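Local coordinates for 3-dehydroquinate dehydratase (Aquifex aeolicus, PDB 2EGZ), which probably catalyses the cis-dehydration of 3-dehydroquinate to 3-dehydroshikimate in chorismate biosynthesis, as a type I dehydroquinase that works through a Schiff-base intermediate, at residues D88-L91 against S92-G95; Y115-F118 against E119-P122; L131-G134 against Y135-G138; Y150-V153 against A154-L157. All coordinates share one frame; numbering follows the deposited sequence.

Interaction 1 (D88-L91 against S92-G95); sequences DIEL and SSRG
Glu90 O accepts the backbone N of Ser93 at 3.0 Å, closing the type I beta turn that takes the chain out of barrel strand 86-90 toward helix 94-107. Ser93, centre of an inverse gamma turn, then redirects it into the helix. The Glu90 side chain comes back over this corner: bent at CG (chi2 74°), it sets OE1 3.0 Å from Ser93 OG. Its other oxygen, OE2, takes the backbone N of Ser62, and the side chain also touches Arg61, a 3-dehydroquinate-binding residue, so the turn borders the active site. Ser92 turns outward, its OG bonded to Glu65. Ile89 CD1 also meets Ser93 CB, 3.9 Å away. Leu91 and Arg94 run side by side. With CG swung away from its own nitrogen (chi1 175°), Leu91 lies along the arginine, whose NH1 forms a salt bridge with Glu133. Cutting the side chain back to an alanine here would probably leave one face of the guanidinium without its apolar cover and let the arginine turn more freely. Leu91 CD1 sits over the centre of the Arg94 guanidinium, 3.6 Å above its plane.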
loop_
_atom_site.group_PDB
_atom_site.type_symbol
_atom_site.label_atom_id
_atom_site.label_comp_id
_atom_site.label_asym_id
_atom_site.label_seq_id
_atom_site.Cartn_x
_atom_site.Cartn_y
_atom_site.Cartn_z
ATOM N N ASP B 88 7.761 11.388 10.269
ATOM C CA ASP B 88 6.738 11.111 9.267
ATOM C C ASP B 88 6.781 9.623 8.937
ATOM O O ASP B 88 7.782 9.128 8.422
ATOM C CB ASP B 88 7.002 11.936 7.996
ATOM C CG ASP B 88 5.951 11.712 6.911
ATOM O OD1 ASP B 88 5.486 10.562 6.752
ATOM O OD2 ASP B 88 5.600 12.683 6.196
ATOM N N ILE B 89 5.702 8.916 9.251
ATOM C CA ILE B 89 5.608 7.490 8.962
ATOM C C ILE B 89 4.381 7.303 8.069
ATOM O O ILE B 89 3.392 8.011 8.221
ATOM C CB ILE B 89 5.455 6.660 10.264
ATOM C CG1 ILE B 89 5.428 5.158 9.944
ATOM C CG2 ILE B 89 4.194 7.072 10.999
ATOM C CD1 ILE B 89 6.713 4.636 9.330
ATOM N N GLU B 90 4.451 6.371 7.123
ATOM C CA GLU B 90 3.320 6.141 6.227
ATOM C C GLU B 90 2.205 5.388 6.940
ATOM O O GLU B 90 2.464 4.484 7.742
ATOM C CB GLU B 90 3.743 5.327 5.000
ATOM C CG GLU B 90 4.922 5.871 4.200
ATOM C CD GLU B 90 6.253 5.678 4.902
ATOM O OE1 GLU B 90 6.369 4.744 5.728
ATOM O OE2 GLU B 90 7.189 6.454 4.613
ATOM N N LEU B 91 0.962 5.762 6.647
ATOM C CA LEU B 91 -0.187 5.095 7.248
ATOM C C LEU B 91 -0.138 3.626 6.840
ATOM O O LEU B 91 -0.572 2.750 7.585
ATOM C CB LEU B 91 -1.494 5.726 6.745
ATOM C CG LEU B 91 -2.824 5.085 7.163
ATOM C CD1 LEU B 91 -2.973 5.106 8.677
ATOM C CD2 LEU B 91 -3.972 5.838 6.511
ATOM N N SER B 92 0.403 3.368 5.653
ATOM C CA SER B 92 0.497 2.011 5.128
ATOM C C SER B 92 1.493 1.119 5.874
ATOM O O SER B 92 1.458 -0.103 5.725
ATOM C CB SER B 92 0.836 2.047 3.631
ATOM O OG SER B 92 2.050 2.727 3.389
ATOM N N SER B 93 2.374 1.723 6.670
ATOM C CA SER B 93 3.347 0.957 7.457
ATOM C C SER B 93 2.722 0.712 8.829
ATOM O O SER B 93 3.259 1.115 9.862
ATOM C CB SER B 93 4.655 1.742 7.613
ATOM O OG SER B 93 5.249 2.013 6.354
ATOM N N ARG B 94 1.573 0.048 8.818
ATOM C CA ARG B 94 0.806 -0.245 10.022
ATOM C C ARG B 94 1.583 -0.817 11.202
ATOM O O ARG B 94 1.305 -0.475 12.352
ATOM C CB ARG B 94 -0.342 -1.190 9.669
ATOM C CG ARG B 94 -1.287 -0.645 8.607
ATOM C CD ARG B 94 -2.237 0.400 9.169
ATOM N NE ARG B 94 -3.089 0.967 8.125
ATOM C CZ ARG B 94 -4.214 1.637 8.358
ATOM N NH1 ARG B 94 -4.630 1.823 9.605
ATOM N NH2 ARG B 94 -4.927 2.118 7.345
ATOM N N GLY B 95 2.553 -1.682 10.921
ATOM C CA GLY B 95 3.330 -2.297 11.986
ATOM C C GLY B 95 4.201 -1.376 12.827
ATOM O O GLY B 95 4.657 -1.767 13.904
#

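Interaction 2 (Y115-F118 against E119-P122); sequences YHNF and ELTP
An Asx turn, extended to two backbone donors, ends strand 110-117 and starts the loop leading to helix 124-136. Its hub is Asn117 OD1, which accepts from Glu119 N at 2.9 Å and from Leu120 N, also at 2.9 Å. The two donors come from different directions: Glu119 N lies in the carbonyl plane, while Leu120 N stands above it, 53° out. Asn117 CG points away from its own backbone N (chi1 -170°), which carries the amide to the side where the chain folds back. At the other end of the amide, ND2 donates to Tyr115 OH at 3.2 Å, with the hydroxyl tilted slightly from the amide plane. Two backbone N-H groups on OD1 set the amide's orientation, and the ND2 bond agrees with it. Leu120 crosses the amide and brings CD1 to 3.7 Å from Asn117 ND2. Further along, Tyr115 and Pro122 slide past each other in opposite directions, with the ring atom CE2 4.1 Å from Pro122 CG. Ser35 of the second subunit packs on Asn117 and Pro122, and Glu119 OE1 is hydrogen-bonded to Tyr41 of that subunit. His116 points its side chain the other way, and its NE2 is hydrogen-bonded to a tartrate, probably from the crystallisation liquor. The turn thus follows directly on the catalytic proton donor/acceptor, in a strand-to-helix loop at the active-site end of a TIM barrel.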
loop_
_atom_site.group_PDB
_atom_site.type_symbol
_atom_site.label_atom_id
_atom_site.label_comp_id
_atom_site.label_asym_id
_atom_site.label_seq_id
_atom_site.Cartn_x
_atom_site.Cartn_y
_atom_site.Cartn_z
ATOM N N TYR B 115 0.075 9.678 3.621
ATOM C CA TYR B 115 -0.490 8.880 2.546
ATOM C C TYR B 115 -0.167 9.625 1.261
ATOM O O TYR B 115 -0.442 10.821 1.155
ATOM C CB TYR B 115 -2.010 8.765 2.677
ATOM C CG TYR B 115 -2.649 8.189 1.430
ATOM C CD1 TYR B 115 -2.523 6.837 1.124
ATOM C CD2 TYR B 115 -3.305 9.013 0.512
ATOM C CE1 TYR B 115 -3.022 6.316 -0.071
ATOM C CE2 TYR B 115 -3.809 8.504 -0.685
ATOM C CZ TYR B 115 -3.660 7.155 -0.970
ATOM O OH TYR B 115 -4.122 6.651 -2.169
ATOM N N HIS B 116 0.429 8.941 0.293
ATOM C CA HIS B 116 0.747 9.588 -0.971
ATOM C C HIS B 116 0.144 8.841 -2.153
ATOM O O HIS B 116 0.095 7.611 -2.163
ATOM C CB HIS B 116 2.262 9.665 -1.193
ATOM C CG HIS B 116 3.017 10.303 -0.071
ATOM N ND1 HIS B 116 3.167 9.707 1.161
ATOM C CD2 HIS B 116 3.692 11.475 -0.006
ATOM C CE1 HIS B 116 3.902 10.483 1.938
ATOM N NE2 HIS B 116 4.233 11.562 1.255
ATOM N N ASN B 117 -0.334 9.586 -3.141
ATOM C CA ASN B 117 -0.855 8.969 -4.356
ATOM C C ASN B 117 -0.309 9.822 -5.481
ATOM O O ASN B 117 -0.758 10.944 -5.702
ATOM C CB ASN B 117 -2.387 8.951 -4.405
ATOM C CG ASN B 117 -2.911 8.100 -5.561
ATOM O OD1 ASN B 117 -2.447 8.228 -6.698
ATOM N ND2 ASN B 117 -3.874 7.231 -5.276
ATOM N N PHE B 118 0.683 9.284 -6.179
ATOM C CA PHE B 118 1.343 9.989 -7.266
ATOM C C PHE B 118 0.601 9.954 -8.596
ATOM O O PHE B 118 1.072 10.518 -9.586
ATOM C CB PHE B 118 2.752 9.415 -7.434
ATOM C CG PHE B 118 3.615 9.588 -6.216
ATOM C CD1 PHE B 118 4.283 10.785 -5.985
ATOM C CD2 PHE B 118 3.708 8.576 -5.265
ATOM C CE1 PHE B 118 5.029 10.977 -4.820
ATOM C CE2 PHE B 118 4.451 8.757 -4.098
ATOM C CZ PHE B 118 5.111 9.961 -3.877
ATOM N N GLU B 119 -0.562 9.312 -8.619
ATOM C CA GLU B 119 -1.336 9.206 -9.849
ATOM C C GLU B 119 -2.631 10.007 -9.914
ATOM O O GLU B 119 -2.975 10.552 -10.967
ATOM C CB GLU B 119 -1.670 7.738 -10.130
ATOM C CG GLU B 119 -0.510 6.914 -10.658
ATOM C CD GLU B 119 -0.898 5.466 -10.902
ATOM O OE1 GLU B 119 -2.002 5.224 -11.441
ATOM O OE2 GLU B 119 -0.093 4.568 -10.566
ATOM N N LEU B 120 -3.351 10.081 -8.799
ATOM C CA LEU B 120 -4.636 10.770 -8.793
ATOM C C LEU B 120 -5.103 11.152 -7.397
ATOM O O LEU B 120 -4.485 10.788 -6.401
ATOM C CB LEU B 120 -5.689 9.851 -9.429
ATOM C CG LEU B 120 -5.740 8.432 -8.830
ATOM C CD1 LEU B 120 -6.547 8.423 -7.536
ATOM C CD2 LEU B 120 -6.376 7.465 -9.825
ATOM N N THR B 121 -6.206 11.889 -7.340
ATOM C CA THR B 121 -6.803 12.285 -6.073
ATOM C C THR B 121 -7.908 11.258 -5.856
ATOM O O THR B 121 -8.915 11.251 -6.569
ATOM C CB THR B 121 -7.402 13.698 -6.157
ATOM O OG1 THR B 121 -6.357 14.627 -6.474
ATOM C CG2 THR B 121 -8.049 14.092 -4.827
ATOM N N PRO B 122 -7.734 10.372 -4.867
ATOM C CA PRO B 122 -8.727 9.332 -4.582
ATOM C C PRO B 122 -10.104 9.832 -4.174
ATOM O O PRO B 122 -10.273 10.999 -3.800
ATOM C CB PRO B 122 -8.047 8.502 -3.494
ATOM C CG PRO B 122 -7.232 9.526 -2.755
ATOM C CD PRO B 122 -6.643 10.354 -3.873
#

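Interaction 3 (L131-G134 against Y135-G138); sequences LREG and YRYG
Arg136 reaches from the last turn of helix 124-136 back to Glu133, and can be followed atom by atom. Its CB lies 3.4 Å from Arg132 O, the carbonyl that also accepts the Arg136 backbone N. With the chain extended from CG to NE, CD passes 3.6 Å from Glu133 OE2. Beyond it the guanidinium turns (chi4 -95°) to point NH1 at Glu133 OE1, a salt bridge of 2.8 Å. OE1 comes at the edge of the guanidinium, and the two planar groups are only 28° apart. On the glutamate side a bend at CG (chi2 -68°) folds the carboxylate along the helix to meet the arginine. The same OE1 pairs with Arg94, so two positive groups share one oxygen, which would probably favour its ionised form. Tyr137 lies alongside, its ring almost perpendicular to the carboxylate; Tyr137 CE2 is 3.5 Å from Glu133 OE1, and Glu133 O sits at the ring edge, 3.2 Å from CD2. An alanine in place of Glu133 would probably leave both arginines without their shared anion and free the Arg136 guanidinium to swing. On another side of the helix, the Tyr135 ring brings CD2 to 3.0 Å from Leu131 O, and its OH bonds to Glu166 O. Tyr137 N still bonds to Glu133 O, but helical geometry stops there. Gly138, with positive phi, is the C-prime residue of a Schellman motif, its N bonded to Tyr135 O while Gly139 N reaches back to Gly134 O, which ends the helix ahead of barrel strand 140-146.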
loop_
_atom_site.group_PDB
_atom_site.type_symbol
_atom_site.label_atom_id
_atom_site.label_comp_id
_atom_site.label_asym_id
_atom_site.label_seq_id
_atom_site.Cartn_x
_atom_site.Cartn_y
_atom_site.Cartn_z
ATOM N N LEU B 131 -7.600 10.577 6.835
ATOM C CA LEU B 131 -7.605 11.575 7.894
ATOM C C LEU B 131 -8.037 10.973 9.225
ATOM O O LEU B 131 -7.395 11.190 10.254
ATOM C CB LEU B 131 -8.542 12.724 7.523
ATOM C CG LEU B 131 -8.108 13.511 6.286
ATOM C CD1 LEU B 131 -9.184 14.525 5.925
ATOM C CD2 LEU B 131 -6.777 14.208 6.565
ATOM N N ARG B 132 -9.121 10.209 9.207
ATOM C CA ARG B 132 -9.603 9.604 10.440
ATOM C C ARG B 132 -8.627 8.606 11.039
ATOM O O ARG B 132 -8.462 8.561 12.256
ATOM C CB ARG B 132 -10.970 8.955 10.212
ATOM C CG ARG B 132 -12.060 10.004 10.107
ATOM C CD ARG B 132 -13.446 9.438 9.912
ATOM N NE ARG B 132 -14.403 10.538 9.851
ATOM C CZ ARG B 132 -15.321 10.688 8.902
ATOM N NH1 ARG B 132 -15.418 9.797 7.925
ATOM N NH2 ARG B 132 -16.127 11.747 8.921
ATOM N N GLU B 133 -7.977 7.810 10.195
ATOM C CA GLU B 133 -7.011 6.833 10.693
ATOM C C GLU B 133 -5.814 7.557 11.295
ATOM O O GLU B 133 -5.281 7.146 12.326
ATOM C CB GLU B 133 -6.557 5.907 9.566
ATOM C CG GLU B 133 -7.608 4.898 9.164
ATOM C CD GLU B 133 -7.863 3.876 10.255
ATOM O OE1 GLU B 133 -7.020 2.971 10.430
ATOM O OE2 GLU B 133 -8.897 3.985 10.947
ATOM N N GLY B 134 -5.399 8.642 10.652
ATOM C CA GLY B 134 -4.280 9.405 11.169
ATOM C C GLY B 134 -4.550 9.879 12.590
ATOM O O GLY B 134 -3.681 9.797 13.457
ATOM N N TYR B 135 -5.759 10.378 12.833
ATOM C CA TYR B 135 -6.119 10.861 14.160
ATOM C C TYR B 135 -6.278 9.702 15.134
ATOM O O TYR B 135 -5.953 9.824 16.314
ATOM C CB TYR B 135 -7.420 11.669 14.105
ATOM C CG TYR B 135 -7.291 12.975 13.352
ATOM C CD1 TYR B 135 -6.291 13.889 13.679
ATOM C CD2 TYR B 135 -8.165 13.294 12.310
ATOM C CE1 TYR B 135 -6.160 15.092 12.986
ATOM C CE2 TYR B 135 -8.043 14.496 11.609
ATOM C CZ TYR B 135 -7.037 15.385 11.953
ATOM O OH TYR B 135 -6.900 16.564 11.262
ATOM N N ARG B 136 -6.776 8.580 14.629
ATOM C CA ARG B 136 -6.973 7.390 15.445
ATOM C C ARG B 136 -5.647 6.845 15.971
ATOM O O ARG B 136 -5.591 6.308 17.076
ATOM C CB ARG B 136 -7.712 6.319 14.633
ATOM C CG ARG B 136 -7.814 4.951 15.297
ATOM C CD ARG B 136 -8.796 4.053 14.539
ATOM N NE ARG B 136 -8.667 2.642 14.895
ATOM C CZ ARG B 136 -7.937 1.759 14.219
ATOM N NH1 ARG B 136 -7.265 2.131 13.139
ATOM N NH2 ARG B 136 -7.881 0.495 14.621
ATOM N N TYR B 137 -4.582 6.987 15.185
ATOM C CA TYR B 137 -3.263 6.510 15.596
ATOM C C TYR B 137 -2.468 7.595 16.314
ATOM O O TYR B 137 -1.267 7.438 16.561
ATOM C CB TYR B 137 -2.473 6.000 14.386
ATOM C CG TYR B 137 -2.877 4.619 13.927
ATOM C CD1 TYR B 137 -2.433 3.480 14.600
ATOM C CD2 TYR B 137 -3.721 4.446 12.833
ATOM C CE1 TYR B 137 -2.823 2.204 14.190
ATOM C CE2 TYR B 137 -4.116 3.179 12.416
ATOM C CZ TYR B 137 -3.664 2.062 13.097
ATOM O OH TYR B 137 -4.054 0.807 12.680
ATOM N N GLY B 138 -3.144 8.699 16.631
ATOM C CA GLY B 138 -2.520 9.796 17.353
ATOM C C GLY B 138 -1.528 10.688 16.622
ATOM O O GLY B 138 -0.669 11.297 17.257
#

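Interaction 4 (Y150-V153 against A154-L157)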
loop_
_atom_site.group_PDB
_atom_site.type_symbol
_atom_site.label_atom_id
_atom_site.label_comp_id
_atom_site.label_asym_id
_atom_site.label_seq_id
_atom_site.Cartn_x
_atom_site.Cartn_y
_atom_site.Cartn_z
ATOM N N TYR B 150 -8.492 21.128 -11.660
ATOM C CA TYR B 150 -8.642 22.090 -10.576
ATOM C C TYR B 150 -9.697 21.554 -9.612
ATOM O O TYR B 150 -9.620 21.778 -8.404
ATOM C CB TYR B 150 -9.058 23.460 -11.119
ATOM C CG TYR B 150 -7.936 24.204 -11.804
ATOM C CD1 TYR B 150 -6.727 24.435 -11.149
ATOM C CD2 TYR B 150 -8.089 24.700 -13.098
ATOM C CE1 TYR B 150 -5.697 25.144 -11.763
ATOM C CE2 TYR B 150 -7.065 25.407 -13.724
ATOM C CZ TYR B 150 -5.875 25.628 -13.049
ATOM O OH TYR B 150 -4.869 26.351 -13.650
ATOM N N GLU B 151 -10.668 20.825 -10.155
ATOM C CA GLU B 151 -11.736 20.234 -9.347
ATOM C C GLU B 151 -11.144 19.324 -8.265
ATOM O O GLU B 151 -11.663 19.256 -7.150
ATOM C CB GLU B 151 -12.671 19.395 -10.223
ATOM C CG GLU B 151 -12.972 19.964 -11.606
ATOM C CD GLU B 151 -13.762 21.253 -11.562
ATOM O OE1 GLU B 151 -14.745 21.318 -10.797
ATOM O OE2 GLU B 151 -13.408 22.195 -12.307
ATOM N N ASP B 152 -10.068 18.613 -8.604
ATOM C CA ASP B 152 -9.415 17.702 -7.658
ATOM C C ASP B 152 -8.822 18.463 -6.478
ATOM O O ASP B 152 -8.756 17.942 -5.362
ATOM C CB ASP B 152 -8.282 16.910 -8.332
ATOM C CG ASP B 152 -8.778 15.725 -9.139
ATOM O OD1 ASP B 152 -9.914 15.256 -8.898
ATOM O OD2 ASP B 152 -8.011 15.246 -10.004
ATOM N N VAL B 153 -8.372 19.686 -6.733
ATOM C CA VAL B 153 -7.778 20.513 -5.685
ATOM C C VAL B 153 -8.879 20.983 -4.749
ATOM O O VAL B 153 -8.794 20.812 -3.538
ATOM C CB VAL B 153 -7.073 21.749 -6.280
ATOM C CG1 VAL B 153 -6.386 22.545 -5.172
ATOM C CG2 VAL B 153 -6.067 21.312 -7.332
ATOM N N ALA B 154 -9.924 21.566 -5.327
ATOM C CA ALA B 154 -11.048 22.056 -4.545
ATOM C C ALA B 154 -11.629 20.929 -3.694
ATOM O O ALA B 154 -11.941 21.123 -2.518
ATOM C CB ALA B 154 -12.118 22.622 -5.486
ATOM N N ARG B 155 -11.757 19.746 -4.292
ATOM C CA ARG B 155 -12.320 18.586 -3.606
ATOM C C ARG B 155 -11.483 18.154 -2.404
ATOM O O ARG B 155 -12.013 17.949 -1.312
ATOM C CB ARG B 155 -12.479 17.425 -4.599
ATOM C CG ARG B 155 -13.312 16.257 -4.086
ATOM C CD ARG B 155 -13.807 15.398 -5.251
ATOM N NE ARG B 155 -12.712 14.823 -6.031
ATOM C CZ ARG B 155 -11.973 13.786 -5.643
ATOM N NH1 ARG B 155 -10.998 13.337 -6.424
ATOM N NH2 ARG B 155 -12.206 13.199 -4.476
ATOM N N LEU B 156 -10.175 18.017 -2.597
ATOM C CA LEU B 156 -9.300 17.618 -1.498
ATOM C C LEU B 156 -9.428 18.596 -0.335
ATOM O O LEU B 156 -9.565 18.192 0.823
ATOM C CB LEU B 156 -7.834 17.582 -1.949
ATOM C CG LEU B 156 -6.817 17.365 -0.813
ATOM C CD1 LEU B 156 -7.031 15.983 -0.200
ATOM C CD2 LEU B 156 -5.388 17.505 -1.340
ATOM N N LEU B 157 -9.388 19.887 -0.643
ATOM C CA LEU B 157 -9.471 20.908 0.399
ATOM C C LEU B 157 -10.815 20.926 1.110
ATOM O O LEU B 157 -10.877 20.990 2.341
ATOM C CB LEU B 157 -9.172 22.286 -0.196
ATOM C CG LEU B 157 -7.753 22.437 -0.757
ATOM C CD1 LEU B 157 -7.634 23.726 -1.551
ATOM C CD2 LEU B 157 -6.748 22.421 0.389
#
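Asp152 and Arg155 lie side by side, one turn apart on the side of helix 150-160 that faces the loop after strand 110-117, joined by a long salt bridge. NH1 of Arg155 points at Asp152 OD1 over 3.3 Å, a weak bond although fairly straight (160°). OD1 is at the edge of the guanidinium; the two planes are 80° apart and OD1 alone faces the arginine, while OD2 takes the backbone N of Asn148. The arginine chain is bent about its CG-CD bond (chi3 61°), which turns its end toward the end of the loop and the start of helix 124-136: NH1 bonds to Thr121 O, NH2 to Pro122 O and to Asn124 OD1. Along the backbone, four successive helical bonds satisfy the carbonyls of this turn: Tyr150 O accepts from Ala154 N at 3.1 Å, Glu151 O from Arg155 N at 2.9 Å, Asp152 O from Leu156 N at 3.1 Å and Val153 O from Leu157 N at 3.1 Å. On the apolar side Val153 CG1 lies 4.0 Å from Leu157 CD1, both side chains pointing the same way. Helix 150-160 lays Leu156 on strand 140-146 and Val153 on strand 168-172, while Arg155 and Leu156 also touch Ile127 of helix 124-136.

How the interactions relate
The four contacts fall into two touching pairs along three successive beta-alpha units of the barrel. Interaction 1 meets interaction 3 through Arg94 NH1 and Glu133 OE1, 2.8 Å apart, linking the start of helix 94-107 to the end of helix 124-136. Interaction 2 meets interaction 4 through Arg155: NH1 is 3.0 Å from Thr121 O, a probable hydrogen bond. Interactions 1 and 2 do not touch, their centres about 16 Å apart, yet they leave neighbouring strands and both border the active site: the Glu90 side chain is about 5 Å from that of His116. Interactions 3 and 4, with centres about 22 Å apart, lie on the surrounding helices.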